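Local coordinates for protein alkaline serine protease (Thermobifida fusca, PDB 2PFE) that probably cleaves peptide bonds inside proteins as a serine endopeptidase related to alpha-lytic protease, this chain being the protease domain of a longer precursor, at residues G105-T110 against T132-G137; M60-I65 against F179-V184; S88-T93 against Q149-T154; S53-R58 against V118-G123; A2-N7 against T70-V75. All coordinates share one frame; numbering follows the deposited sequence. Where two conformers were deposited one is given.

Contact 1 of 5, residues G105-T110 against T132-G137; sequences GWRCGT and TACAEG. With AES (4-(2-aminoethyl)benzenesulfonyl fluoride), chain D.
R107 brings the one flat side-chain group to this interface, and its approach to the sulfur of C134 is oblique. In the conformer given for C134, the aliphatic part of the arginine does the touching, R107 CD lying 3.8 Å from C134 SG. The guanidinium then leads away, and its NE bonds to the backbone oxygen of T104. A second flat group is the benzene ring of the bound sulfonyl inhibitor: the E136-G137 peptide lies over one of its faces, with G137 N 3.8 Å from AES C3, while the methyl of A135 comes nearer its rim, A135 CB being 3.7 Å from AES C6. At the carbonyl of T110 the donor T132 N lies in the carbonyl plane, 3.0 Å from T110 O.

The returning bond uses a side chain. T132 OG1 sits between its own backbone N and carbonyl carbon (chi1 61°), which turns it to T110 N at 2.8 Å with an N-H...O angle of 151°. G109 lies just before this pair, where a CB would collide with A133 N and T132 OG1. Further along, one water donates to C108 O and accepts from C134 N.

Disulfides from C108 to C98 and from C134 to C161 tie the two segments to other parts of the chain. Going from T132 to C134, the loop after strand 128-131 diverges from strand 105-113, and direct bonds give way to a water bridge and aliphatic contact. Polar pairing is thus concentrated at T110-T132, and the water satisfies C108 O and C134 N before A135-G137 line the inhibitor pocket.

Contact 2 of 5, residues M60-I65 against F179-V184; sequences MGWVRI and FGLQLV
Chi1 of W62, 79°, sets CG between the backbone N and the carbonyl carbon and carries the indole toward F179 and L181. F179 has its CG anti to the carbonyl carbon (chi1 -63°), which lays its ring between W62 and M60. W62 CD1 reaches one face of the phenyl, 3.7 Å from F179 CG, but with the planes 51° apart the pair is neither a stack nor a T-shape.

L181 occupies a face of the indole. Its CD2 forms a CH-pi contact 3.8 Å from the centroid of the W62 six-membered ring, while L181 CD1 covers the five-membered part, 3.7 Å from W62 CG. At the phenyl edge, near its plane, F179 CZ is 3.6 Å from M60 O. The methionine side chain adds an apolar touch, M60 CG to F179 CE1 at 3.8 Å, and an oblique Met-aromatic contact, with M60 SD 5.2 Å from the F179 ring centroid.

No hydrogen bond joins the segments; apolar and aromatic surfaces meet, with the M60-G61 backbone against the F179 ring. M60 and L181 also touch L175 of helix 172-179, which G180 ends in a Schellman motif. In the chymotrypsin-like fold a C-terminal helix packs on the N-terminal barrel, and here F179, at the end of that helix region, and L181 beyond G180 pack on strand 60-65, which starts directly after the predicted catalytic D59.

Contact 3 of 5, residues S88-T93 against Q149-T154; sequences SQEAAT and QAQGVT. With AES (4-(2-aminoethyl)benzenesulfonyl fluoride), chain D.
S88 opens the contact from its backbone: S88 CA makes a CA-H...O approach of 3.4 Å to A150 O, and its CB rests 4.0 Å from A150 CB. The hydroxyl turns elsewhere, to N173, while S88 O and A150 O share a bridging water that donates to both. Q89 is gripped at both ends of its backbone. Q89 N gives a bond to Q149 OE1 at 2.9 Å, tilted from the carbonyl plane, and Q89 O receives Q151 NE2 at 2.9 Å, close to that amide plane. E90 directs its carboxylate to K114 in a salt bridge. At A91 the backbone N points almost straight at Q151 OE1, 2.8 Å away with an angle of 172°.

A bend at chi2 (-55°) folds the Q151 amide back, so that NE2 also donates to Q149 O at 3.0 Å, from above that carbonyl plane. A leucine in its place would probably leave A91 N, Q89 O and Q149 O without these mates. Strand 149-157 runs on to T154, whose CG2 approaches the inhibitor's sulfonyl oxygen AES O2S.

Two glutamine amides of that strand thus do the work of backbone pairing toward the loop, meeting Q89 and A91 with side chains.

Contact 4 of 5, residues S53-R58 against V118-G123; sequences SYFPGR and VRYAEG
Apolar contacts come first: the F55 and Y120 side chains cross at about a right angle, with Y120 CD1 at the edge of the F55 ring, 3.9 Å from F55 CE1. Chi1 of 174° sets CG of F55 anti to the backbone N and brings CE1, CE2 and CZ up to Y120 and E122. The closest carbon approach is from E122, whose CB is 3.5 Å from F55 CE2. P56, after a cis peptide bond, places its own CB over the centre of one F55 ring face. The proline also meets the turn backbone: P56 CG is 3.7 Å from E122 O, and P56 CB 3.8 Å from G123 C.

Polar groups add no hydrogen bond across the segments. The E122 carboxylate only grazes the ring, OE1 being 3.9 Å from F55 CZ with the planes 48° apart. Within the type I turn from Y120 to G123, G123 N bonds to Y120 O at 2.9 Å. Y120 OH finds its partner in S155.

An alanine at F55, lacking the ring, would probably open a gap beside Y120 and E122 and leave P56 CB without the face it covers.

The F55 side chain is about 4 Å from those of both H35 and D59, predicted triad members. In chymotrypsin-like proteases the triad lies in the cleft between two barrels, and here loop 53-58 meets hairpin 116-126 beside it.

Contact 5 of 5, residues A2-N7 against T70-V75; sequences AIIGGN and TVTPLV
A short parallel strand pair at the N-terminus of the protease domain, with an ST turn at the corner after strand 70-72, joins A2-N7 to T70-V75. Strands 2-5 and 70-72 approach to 4.6 Å between axes, with their directions 37° apart, and the pairing is only lightly bonded. A2 is bridged to T70 and, beyond the corner at P73, G5 to V75.

The first bond is nearly straight: I3 N donates to T70 O at 2.7 Å with an angle of 170°. I3 CG1 also lies alongside that carbonyl, 3.4 Å from T70 O. Where a regular strand would offer a backbone N, T72 uses its hydroxyl. With chi1 78°, OG1 stands between its own N and carbonyl carbon and donates to I3 O at 2.7 Å; the same oxygen accepts from L74 N at 3.1 Å, which defines the ST turn. After the corner, G5 N takes up L74 O at 2.9 Å.

Apolar carbons fill in round these bonds. A2 CB meets T72 CG2 at 3.7 Å, and I4 CG2 lies 4.2 Å from L74 CB. A CB on G5 would clash with V75 CG2, while I3 and V71 both touch S21 of the N-terminal barrel. The segment then leaves by a type II turn from I4 to N7.

One hydroxyl therefore serves both as donor across the pair and as acceptor within its turn, placing the T72 bond to I3 O between the I3 N to T70 O bond and the G5 N to L74 O bond that resumes the pairing past P73.

In the fold
Contact 2 is the buried one, aromatic and aliphatic with no hydrogen bond between its segments; contacts 1 and 4 lie at the surface, and contacts 3 and 5 are partly buried. Contacts 1 and 3 reach the same closed barrel and both touch the inhibitor, contact 1 by loop backbone and methyl, contact 3 through T154. Contacts 2 and 4 adjoin in the antiparallel sheet where strands 48-54 and 60-65 are neighbours. Polar bonding dominates contact 3, a loop against a strand, and contact 5, a weakly bonded strand pair, whereas contact 4 meets by ring edge and proline. L183 CD2 packs on S88 CB at 4.0 Å, linking contacts 2 and 3.

Contact 1 of 5, residues G105-T110 against T132-G137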
# COMPACT_ATOMS: atom_id res chain seq x y z
N GLY A 105 -12.61 -2.40 -1.93
CA GLY A 105 -12.23 -3.26 -3.04
C GLY A 105 -11.32 -2.58 -4.05
O GLY A 105 -10.34 -1.93 -3.68
N TRP A 106 -11.68 -2.73 -5.33
CA TRP A 106 -10.91 -2.21 -6.47
C TRP A 106 -11.54 -0.95 -7.00
O TRP A 106 -12.74 -0.91 -7.33
CB TRP A 106 -10.90 -3.29 -7.56
CG TRP A 106 -10.07 -3.04 -8.78
CD1 TRP A 106 -10.50 -2.54 -9.97
CD2 TRP A 106 -8.69 -3.37 -8.96
NE1 TRP A 106 -9.47 -2.52 -10.88
CE2 TRP A 106 -8.35 -3.03 -10.29
CE3 TRP A 106 -7.71 -3.93 -8.13
CZ2 TRP A 106 -7.06 -3.22 -10.80
CZ3 TRP A 106 -6.43 -4.12 -8.64
CH2 TRP A 106 -6.12 -3.76 -9.96
N ARG A 107 -10.73 0.12 -7.00
CA ARG A 107 -11.19 1.43 -7.45
C ARG A 107 -10.13 2.08 -8.33
O ARG A 107 -8.94 1.97 -8.04
CB ARG A 107 -11.50 2.38 -6.27
CG ARG A 107 -12.52 1.83 -5.28
CD ARG A 107 -13.93 1.78 -5.83
NE ARG A 107 -14.76 1.06 -4.88
CZ ARG A 107 -16.07 1.23 -4.73
NH1 ARG A 107 -16.72 2.12 -5.48
NH2 ARG A 107 -16.71 0.50 -3.82
N CYS A 108 -10.57 2.75 -9.38
CA CYS A 108 -9.63 3.33 -10.33
C CYS A 108 -9.78 4.83 -10.54
O CYS A 108 -10.78 5.44 -10.19
CB CYS A 108 -9.75 2.63 -11.68
SG CYS A 108 -9.60 0.83 -11.57
N GLY A 109 -8.75 5.40 -11.13
CA GLY A 109 -8.74 6.81 -11.39
C GLY A 109 -7.54 7.16 -12.22
O GLY A 109 -7.01 6.33 -12.95
N THR A 110 -7.13 8.43 -12.13
CA THR A 110 -6.04 8.98 -12.94
C THR A 110 -5.01 9.60 -12.00
O THR A 110 -5.38 10.22 -10.99
CB THR A 110 -6.59 10.05 -13.95
OG1 THR A 110 -7.50 9.40 -14.86
CG2 THR A 110 -5.49 10.68 -14.77
N THR A 132 -7.37 10.71 -8.74
CA THR A 132 -8.81 10.87 -8.67
C THR A 132 -9.56 9.63 -8.16
O THR A 132 -10.79 9.67 -8.13
CB THR A 132 -9.39 11.19 -10.04
OG1 THR A 132 -9.11 10.09 -10.93
CG2 THR A 132 -8.85 12.54 -10.59
N ALA A 133 -8.86 8.54 -7.79
CA ALA A 133 -9.52 7.39 -7.21
C ALA A 133 -10.01 7.67 -5.80
O ALA A 133 -9.43 8.51 -5.11
CB ALA A 133 -8.57 6.19 -7.21
N CYS A 134 -11.06 6.97 -5.37
CA CYS A 134 -11.58 7.13 -4.00
C CYS A 134 -11.01 6.06 -3.08
O CYS A 134 -10.52 5.03 -3.54
CB CYS A 134 -13.10 7.05 -4.00
SG CYS A 134 -13.73 5.41 -4.57
N ALA A 135 -11.11 6.30 -1.77
CA ALA A 135 -10.71 5.32 -0.77
C ALA A 135 -11.45 5.62 0.51
O ALA A 135 -11.97 6.73 0.70
CB ALA A 135 -9.19 5.37 -0.50
N GLU A 136 -11.45 4.64 1.42
CA GLU A 136 -12.05 4.80 2.74
C GLU A 136 -11.17 4.16 3.81
O GLU A 136 -10.27 3.36 3.50
CB GLU A 136 -13.46 4.20 2.77
CG GLU A 136 -14.43 4.89 1.82
CD GLU A 136 -15.76 4.20 1.75
OE1 GLU A 136 -16.02 3.34 2.63
OE2 GLU A 136 -16.54 4.51 0.81
N GLY A 137 -11.48 4.45 5.07
CA GLY A 137 -10.68 3.91 6.16
C GLY A 137 -10.65 2.39 6.03
O GLY A 137 -11.67 1.76 5.71
C3 AES D . -9.37 7.56 4.97
C2 AES D . -8.26 6.73 5.08
C1 AES D . -7.55 6.37 3.93
S AES D . -6.15 5.30 3.95
O1S AES D . -4.87 5.97 3.53
O2S AES D . -6.68 4.25 2.61
C6 AES D . -7.97 6.82 2.68
C5 AES D . -9.08 7.66 2.57
C4 AES D . -9.79 8.03 3.71
C7 AES D . -10.99 8.94 3.51
C8 AES D . -11.37 9.72 4.77
N8 AES D . -11.98 10.98 4.42
O HOH W 1 -12.24 5.43 -7.69

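Contact 2 of 5, residues M60-I65 against F179-V184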
# COMPACT_ATOMS: atom_id res chain seq x y z
N MET A 60 5.57 5.48 4.59
CA MET A 60 6.07 4.22 4.08
C MET A 60 6.46 3.28 5.22
O MET A 60 7.03 3.72 6.24
CB MET A 60 7.27 4.48 3.16
CG MET A 60 8.42 5.22 3.81
SD MET A 60 9.73 5.50 2.63
CE MET A 60 9.06 6.57 1.41
N GLY A 61 6.22 2.00 5.02
CA GLY A 61 6.49 1.00 6.04
C GLY A 61 6.51 -0.38 5.45
O GLY A 61 6.12 -0.58 4.27
N TRP A 62 6.96 -1.33 6.24
CA TRP A 62 6.78 -2.72 5.89
C TRP A 62 6.65 -3.58 7.14
O TRP A 62 7.11 -3.21 8.22
CB TRP A 62 7.87 -3.23 4.94
CG TRP A 62 9.18 -3.56 5.56
CD1 TRP A 62 10.12 -2.68 6.02
CD2 TRP A 62 9.73 -4.87 5.75
NE1 TRP A 62 11.21 -3.37 6.50
CE2 TRP A 62 11.01 -4.71 6.33
CE3 TRP A 62 9.27 -6.17 5.48
CZ2 TRP A 62 11.83 -5.79 6.68
CZ3 TRP A 62 10.09 -7.26 5.82
CH2 TRP A 62 11.35 -7.06 6.41
N VAL A 63 5.95 -4.70 6.95
CA VAL A 63 5.67 -5.67 8.00
C VAL A 63 6.41 -6.96 7.69
O VAL A 63 6.28 -7.50 6.60
CB VAL A 63 4.14 -5.93 8.11
CG1 VAL A 63 3.85 -7.14 9.02
CG2 VAL A 63 3.44 -4.65 8.61
N ARG A 64 7.21 -7.44 8.65
CA ARG A 64 7.83 -8.75 8.52
C ARG A 64 6.86 -9.80 9.04
O ARG A 64 6.34 -9.70 10.15
CB ARG A 64 9.17 -8.83 9.26
CG ARG A 64 10.00 -10.08 8.93
CD ARG A 64 11.32 -10.14 9.75
NE ARG A 64 11.84 -8.83 10.13
CZ ARG A 64 12.92 -8.22 9.61
NH1 ARG A 64 13.66 -8.80 8.65
NH2 ARG A 64 13.27 -7.03 10.06
N ILE A 65 6.62 -10.80 8.21
CA ILE A 65 5.69 -11.89 8.56
C ILE A 65 6.44 -13.12 9.11
O ILE A 65 7.67 -13.11 9.19
CB ILE A 65 4.79 -12.27 7.37
CG1 ILE A 65 5.65 -12.74 6.19
CG2 ILE A 65 3.94 -11.07 6.95
CD1 ILE A 65 4.88 -13.44 5.09
N PHE A 179 13.95 0.96 2.70
CA PHE A 179 13.99 -0.20 3.59
C PHE A 179 14.83 -1.37 3.06
O PHE A 179 14.93 -2.41 3.73
CB PHE A 179 12.57 -0.67 3.93
CG PHE A 179 11.78 0.35 4.69
CD1 PHE A 179 10.66 0.95 4.10
CD2 PHE A 179 12.18 0.76 5.97
CE1 PHE A 179 9.92 1.91 4.78
CE2 PHE A 179 11.44 1.72 6.65
CZ PHE A 179 10.32 2.30 6.05
N GLY A 180 15.44 -1.19 1.90
CA GLY A 180 16.27 -2.23 1.28
C GLY A 180 15.49 -3.51 0.98
O GLY A 180 15.92 -4.61 1.36
N LEU A 181 14.34 -3.35 0.32
CA LEU A 181 13.38 -4.44 0.02
C LEU A 181 13.36 -4.80 -1.46
O LEU A 181 13.59 -3.94 -2.33
CB LEU A 181 11.96 -4.00 0.44
CG LEU A 181 11.82 -3.60 1.91
CD1 LEU A 181 10.46 -2.98 2.19
CD2 LEU A 181 12.07 -4.81 2.82
N GLN A 182 13.06 -6.07 -1.75
CA GLN A 182 12.87 -6.53 -3.11
C GLN A 182 11.38 -6.87 -3.28
O GLN A 182 10.80 -7.58 -2.46
CB GLN A 182 13.76 -7.76 -3.40
CG GLN A 182 15.27 -7.45 -3.31
CD GLN A 182 15.80 -7.37 -1.87
OE1 GLN A 182 15.51 -8.26 -1.04
NE2 GLN A 182 16.58 -6.32 -1.56
N LEU A 183 10.78 -6.33 -4.33
CA LEU A 183 9.38 -6.61 -4.66
C LEU A 183 9.21 -8.05 -5.13
O LEU A 183 9.99 -8.54 -5.94
CB LEU A 183 8.92 -5.66 -5.76
CG LEU A 183 7.44 -5.63 -6.15
CD1 LEU A 183 6.58 -5.04 -5.04
CD2 LEU A 183 7.28 -4.82 -7.42
N VAL A 184 8.18 -8.73 -4.61
CA VAL A 184 7.86 -10.08 -5.09
C VAL A 184 7.06 -9.96 -6.39
O VAL A 184 5.99 -9.35 -6.42
CB VAL A 184 7.15 -10.93 -4.01
CG1 VAL A 184 6.69 -12.28 -4.58
CG2 VAL A 184 8.07 -11.16 -2.82

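Contact 3 of 5, residues S88-T93 against Q149-T154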
# COMPACT_ATOMS: atom_id res chain seq x y z
N SER A 88 7.80 -2.71 -10.99
CA SER A 88 7.40 -1.42 -10.42
C SER A 88 7.83 -0.25 -11.31
O SER A 88 8.28 0.80 -10.82
CB SER A 88 7.94 -1.26 -9.00
OG SER A 88 9.36 -1.32 -8.99
N GLN A 89 7.65 -0.42 -12.61
CA GLN A 89 7.89 0.66 -13.56
C GLN A 89 6.87 1.78 -13.32
O GLN A 89 5.66 1.57 -13.44
CB GLN A 89 7.78 0.15 -15.00
CG GLN A 89 7.90 1.24 -16.05
CD GLN A 89 7.51 0.77 -17.44
OE1 GLN A 89 8.34 0.75 -18.35
NE2 GLN A 89 6.25 0.37 -17.62
N GLU A 90 7.40 2.95 -12.98
CA GLU A 90 6.60 4.13 -12.60
C GLU A 90 5.78 4.63 -13.79
O GLU A 90 6.29 4.81 -14.88
CB GLU A 90 7.51 5.23 -12.06
CG GLU A 90 6.79 6.45 -11.52
CD GLU A 90 7.76 7.56 -11.15
OE1 GLU A 90 8.97 7.28 -11.00
OE2 GLU A 90 7.31 8.72 -11.05
N ALA A 91 4.49 4.82 -13.55
CA ALA A 91 3.59 5.37 -14.54
C ALA A 91 3.74 6.89 -14.60
O ALA A 91 4.09 7.51 -13.61
CB ALA A 91 2.16 5.01 -14.19
N ALA A 92 3.44 7.46 -15.76
CA ALA A 92 3.49 8.90 -15.95
C ALA A 92 2.29 9.62 -15.36
O ALA A 92 1.21 9.03 -15.19
CB ALA A 92 3.59 9.21 -17.43
N THR A 93 2.50 10.90 -15.05
CA THR A 93 1.39 11.77 -14.71
C THR A 93 0.38 11.72 -15.84
O THR A 93 0.74 11.72 -17.03
CB THR A 93 1.91 13.19 -14.46
OG1 THR A 93 2.80 13.17 -13.34
CG2 THR A 93 0.76 14.15 -14.15
N GLN A 149 2.18 -3.13 -13.21
CA GLN A 149 3.28 -2.38 -12.59
C GLN A 149 2.88 -1.69 -11.29
O GLN A 149 1.98 -0.83 -11.27
CB GLN A 149 3.87 -1.35 -13.58
CG GLN A 149 4.38 -1.99 -14.89
CD GLN A 149 5.58 -2.92 -14.71
OE1 GLN A 149 6.40 -2.74 -13.82
NE2 GLN A 149 5.69 -3.92 -15.58
N ALA A 150 3.54 -2.09 -10.20
CA ALA A 150 3.32 -1.52 -8.87
C ALA A 150 3.66 -0.03 -8.88
O ALA A 150 4.71 0.37 -9.41
CB ALA A 150 4.20 -2.24 -7.85
N GLN A 151 2.78 0.78 -8.30
CA GLN A 151 2.93 2.25 -8.24
C GLN A 151 3.15 2.80 -6.84
O GLN A 151 3.90 3.78 -6.71
CB GLN A 151 1.72 2.96 -8.86
CG GLN A 151 1.49 2.63 -10.33
CD GLN A 151 2.70 2.89 -11.19
OE1 GLN A 151 3.26 3.98 -11.13
NE2 GLN A 151 3.13 1.90 -11.99
N GLY A 152 2.48 2.24 -5.83
CA GLY A 152 2.49 2.86 -4.52
C GLY A 152 1.58 2.15 -3.56
O GLY A 152 0.98 1.13 -3.91
N VAL A 153 1.50 2.71 -2.36
CA VAL A 153 0.61 2.24 -1.32
C VAL A 153 -0.26 3.40 -0.84
O VAL A 153 0.20 4.55 -0.78
CB VAL A 153 1.38 1.58 -0.14
CG1 VAL A 153 2.10 0.31 -0.62
CG2 VAL A 153 2.38 2.54 0.45
N THR A 154 -1.50 3.10 -0.47
CA THR A 154 -2.44 4.15 -0.11
C THR A 154 -2.03 4.87 1.17
O THR A 154 -1.85 4.26 2.24
CB THR A 154 -3.85 3.59 0.06
OG1 THR A 154 -4.22 2.90 -1.15
CG2 THR A 154 -4.86 4.73 0.32
C3 AES D . -9.37 7.56 4.97
C2 AES D . -8.26 6.73 5.08
C1 AES D . -7.55 6.37 3.93
S AES D . -6.15 5.30 3.95
O1S AES D . -4.87 5.97 3.53
O2S AES D . -6.68 4.25 2.61
C6 AES D . -7.97 6.82 2.68
C5 AES D . -9.08 7.66 2.57
C4 AES D . -9.79 8.03 3.71
C7 AES D . -10.99 8.94 3.51
C8 AES D . -11.37 9.72 4.77
N8 AES D . -11.98 10.98 4.42
O HOH W 2 6.51 2.60 -9.65

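Contact 4 of 5, residues S53-R58 against V118-G123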
# COMPACT_ATOMS: atom_id res chain seq x y z
N SER A 53 9.01 1.79 9.51
CA SER A 53 7.95 2.76 9.30
C SER A 53 8.52 4.18 9.39
O SER A 53 9.15 4.55 10.39
CB SER A 53 6.82 2.58 10.32
OG SER A 53 5.93 3.68 10.29
N TYR A 54 8.32 4.93 8.32
CA TYR A 54 8.64 6.34 8.25
C TYR A 54 7.34 7.10 8.02
O TYR A 54 6.78 7.08 6.90
CB TYR A 54 9.61 6.60 7.10
CG TYR A 54 10.40 7.88 7.24
CD1 TYR A 54 9.76 9.07 7.55
CD2 TYR A 54 11.77 7.91 7.01
CE1 TYR A 54 10.49 10.27 7.69
CE2 TYR A 54 12.50 9.09 7.12
CZ TYR A 54 11.85 10.27 7.45
OH TYR A 54 12.58 11.43 7.58
N PHE A 55 6.86 7.75 9.09
CA PHE A 55 5.64 8.55 9.07
C PHE A 55 5.63 9.38 10.34
O PHE A 55 5.84 8.84 11.41
CB PHE A 55 4.35 7.69 9.06
CG PHE A 55 3.09 8.53 9.18
CD1 PHE A 55 2.60 9.21 8.07
CD2 PHE A 55 2.45 8.70 10.41
CE1 PHE A 55 1.45 10.02 8.16
CE2 PHE A 55 1.31 9.50 10.51
CZ PHE A 55 0.80 10.15 9.39
N PRO A 56 5.36 10.67 10.21
CA PRO A 56 5.13 11.50 9.00
C PRO A 56 6.41 11.82 8.22
O PRO A 56 7.42 11.11 8.34
CB PRO A 56 4.50 12.77 9.57
CG PRO A 56 5.12 12.90 10.97
CD PRO A 56 5.22 11.46 11.46
N GLY A 57 6.39 12.89 7.43
CA GLY A 57 7.49 13.19 6.52
C GLY A 57 7.35 12.40 5.24
O GLY A 57 7.18 12.97 4.15
N ARG A 58 7.45 11.08 5.37
CA ARG A 58 7.02 10.15 4.32
C ARG A 58 5.82 9.37 4.85
O ARG A 58 5.32 9.67 5.93
CB ARG A 58 8.16 9.24 3.87
CG ARG A 58 9.41 9.94 3.28
CD ARG A 58 9.13 10.57 1.89
NE ARG A 58 10.19 10.27 0.90
CZ ARG A 58 10.00 9.65 -0.27
NH1 ARG A 58 8.79 9.27 -0.70
NH2 ARG A 58 11.05 9.43 -1.05
N VAL A 118 0.97 16.92 1.88
CA VAL A 118 -0.32 16.96 2.58
C VAL A 118 -0.07 17.15 4.07
O VAL A 118 0.75 16.44 4.66
CB VAL A 118 -1.10 15.64 2.32
CG1 VAL A 118 -2.44 15.62 3.06
CG2 VAL A 118 -1.31 15.44 0.82
N ARG A 119 -0.76 18.12 4.67
CA ARG A 119 -0.63 18.43 6.10
C ARG A 119 -1.63 17.59 6.90
O ARG A 119 -2.65 18.12 7.35
CB ARG A 119 -0.78 19.96 6.41
CG ARG A 119 -0.08 20.94 5.41
CD ARG A 119 0.46 22.24 6.03
NE ARG A 119 0.35 23.48 5.22
CZ ARG A 119 0.44 23.59 3.88
NH1 ARG A 119 0.65 22.54 3.10
NH2 ARG A 119 0.33 24.80 3.33
N TYR A 120 -1.35 16.28 7.06
CA TYR A 120 -2.15 15.40 7.92
C TYR A 120 -2.11 15.85 9.40
O TYR A 120 -1.15 16.49 9.85
CB TYR A 120 -1.68 13.95 7.85
CG TYR A 120 -1.76 13.23 6.50
CD1 TYR A 120 -0.64 12.55 6.01
CD2 TYR A 120 -2.94 13.17 5.76
CE1 TYR A 120 -0.68 11.85 4.79
CE2 TYR A 120 -3.00 12.46 4.55
CZ TYR A 120 -1.86 11.81 4.07
OH TYR A 120 -1.89 11.10 2.89
N ALA A 121 -3.13 15.48 10.16
CA ALA A 121 -3.19 15.78 11.60
C ALA A 121 -1.98 15.28 12.40
O ALA A 121 -1.60 15.91 13.38
CB ALA A 121 -4.50 15.26 12.21
N GLU A 122 -1.38 14.16 11.98
CA GLU A 122 -0.20 13.59 12.67
C GLU A 122 1.11 14.26 12.25
O GLU A 122 2.16 14.07 12.88
CB GLU A 122 -0.09 12.09 12.40
CG GLU A 122 -1.16 11.25 13.04
CD GLU A 122 -2.44 11.23 12.23
OE1 GLU A 122 -2.42 11.64 11.05
OE2 GLU A 122 -3.47 10.79 12.78
N GLY A 123 1.04 15.04 11.18
CA GLY A 123 2.18 15.74 10.67
C GLY A 123 2.17 15.72 9.15
O GLY A 123 1.41 14.97 8.53

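Contact 5 of 5, residues A2-N7 against T70-V75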
# COMPACT_ATOMS: atom_id res chain seq x y z
N ALA A 2 -1.90 -17.18 2.01
CA ALA A 2 -1.24 -16.33 1.01
C ALA A 2 -1.32 -14.87 1.41
O ALA A 2 -2.38 -14.41 1.85
CB ALA A 2 -1.88 -16.52 -0.36
N ILE A 3 -0.20 -14.15 1.28
CA ILE A 3 -0.18 -12.70 1.41
C ILE A 3 -0.58 -12.11 0.07
O ILE A 3 0.12 -12.28 -0.92
CB ILE A 3 1.23 -12.17 1.80
CG1 ILE A 3 1.71 -12.77 3.13
CG2 ILE A 3 1.26 -10.65 1.88
CD1 ILE A 3 0.80 -12.49 4.32
N ILE A 4 -1.69 -11.37 0.05
CA ILE A 4 -2.23 -10.84 -1.19
C ILE A 4 -2.51 -9.33 -1.02
O ILE A 4 -3.18 -8.89 -0.07
CB ILE A 4 -3.48 -11.64 -1.69
CG1 ILE A 4 -3.08 -13.09 -2.03
CG2 ILE A 4 -4.12 -10.97 -2.91
CD1 ILE A 4 -4.21 -13.97 -2.44
N GLY A 5 -1.98 -8.53 -1.95
CA GLY A 5 -2.16 -7.09 -1.83
C GLY A 5 -3.64 -6.73 -1.85
O GLY A 5 -4.41 -7.28 -2.65
N GLY A 6 -4.04 -5.79 -0.99
CA GLY A 6 -5.43 -5.37 -0.91
C GLY A 6 -6.24 -6.07 0.16
O GLY A 6 -7.34 -5.63 0.50
N ASN A 7 -5.70 -7.16 0.70
CA ASN A 7 -6.37 -7.86 1.77
C ASN A 7 -6.06 -7.20 3.12
O ASN A 7 -5.01 -6.57 3.30
CB ASN A 7 -5.92 -9.33 1.79
CG ASN A 7 -6.62 -10.17 0.74
OD1 ASN A 7 -7.56 -9.73 0.07
ND2 ASN A 7 -6.15 -11.42 0.59
N THR A 70 2.58 -16.83 3.56
CA THR A 70 3.41 -16.96 2.36
C THR A 70 3.23 -15.78 1.40
O THR A 70 2.11 -15.44 1.04
CB THR A 70 3.11 -18.28 1.60
OG1 THR A 70 3.20 -19.40 2.50
CG2 THR A 70 4.10 -18.49 0.45
N VAL A 71 4.35 -15.21 0.97
CA VAL A 71 4.34 -14.12 -0.01
C VAL A 71 3.91 -14.60 -1.41
O VAL A 71 4.21 -15.73 -1.83
CB VAL A 71 5.70 -13.39 -0.07
CG1 VAL A 71 5.95 -12.65 1.26
CG2 VAL A 71 6.86 -14.34 -0.42
N THR A 72 3.16 -13.74 -2.10
CA THR A 72 2.75 -13.96 -3.48
C THR A 72 2.95 -12.66 -4.26
O THR A 72 2.97 -11.57 -3.68
CB THR A 72 1.25 -14.40 -3.60
OG1 THR A 72 0.40 -13.25 -3.45
CG2 THR A 72 0.88 -15.49 -2.57
N PRO A 73 3.09 -12.76 -5.60
CA PRO A 73 3.11 -11.54 -6.39
C PRO A 73 1.70 -11.08 -6.78
O PRO A 73 1.50 -10.53 -7.87
CB PRO A 73 3.87 -11.97 -7.64
CG PRO A 73 3.46 -13.39 -7.82
CD PRO A 73 3.32 -13.97 -6.43
N LEU A 74 0.73 -11.29 -5.88
CA LEU A 74 -0.67 -11.10 -6.25
C LEU A 74 -1.29 -9.89 -5.58
O LEU A 74 -0.91 -9.52 -4.45
CB LEU A 74 -1.47 -12.33 -5.86
CG LEU A 74 -1.08 -13.60 -6.62
CD1 LEU A 74 -1.87 -14.78 -6.10
CD2 LEU A 74 -1.26 -13.40 -8.13
N VAL A 75 -2.25 -9.29 -6.28
CA VAL A 75 -3.13 -8.26 -5.73
C VAL A 75 -4.58 -8.69 -5.94
O VAL A 75 -4.92 -9.24 -6.99
CB VAL A 75 -2.86 -6.87 -6.38
CG1 VAL A 75 -3.98 -5.88 -6.05
CG2 VAL A 75 -1.48 -6.33 -5.94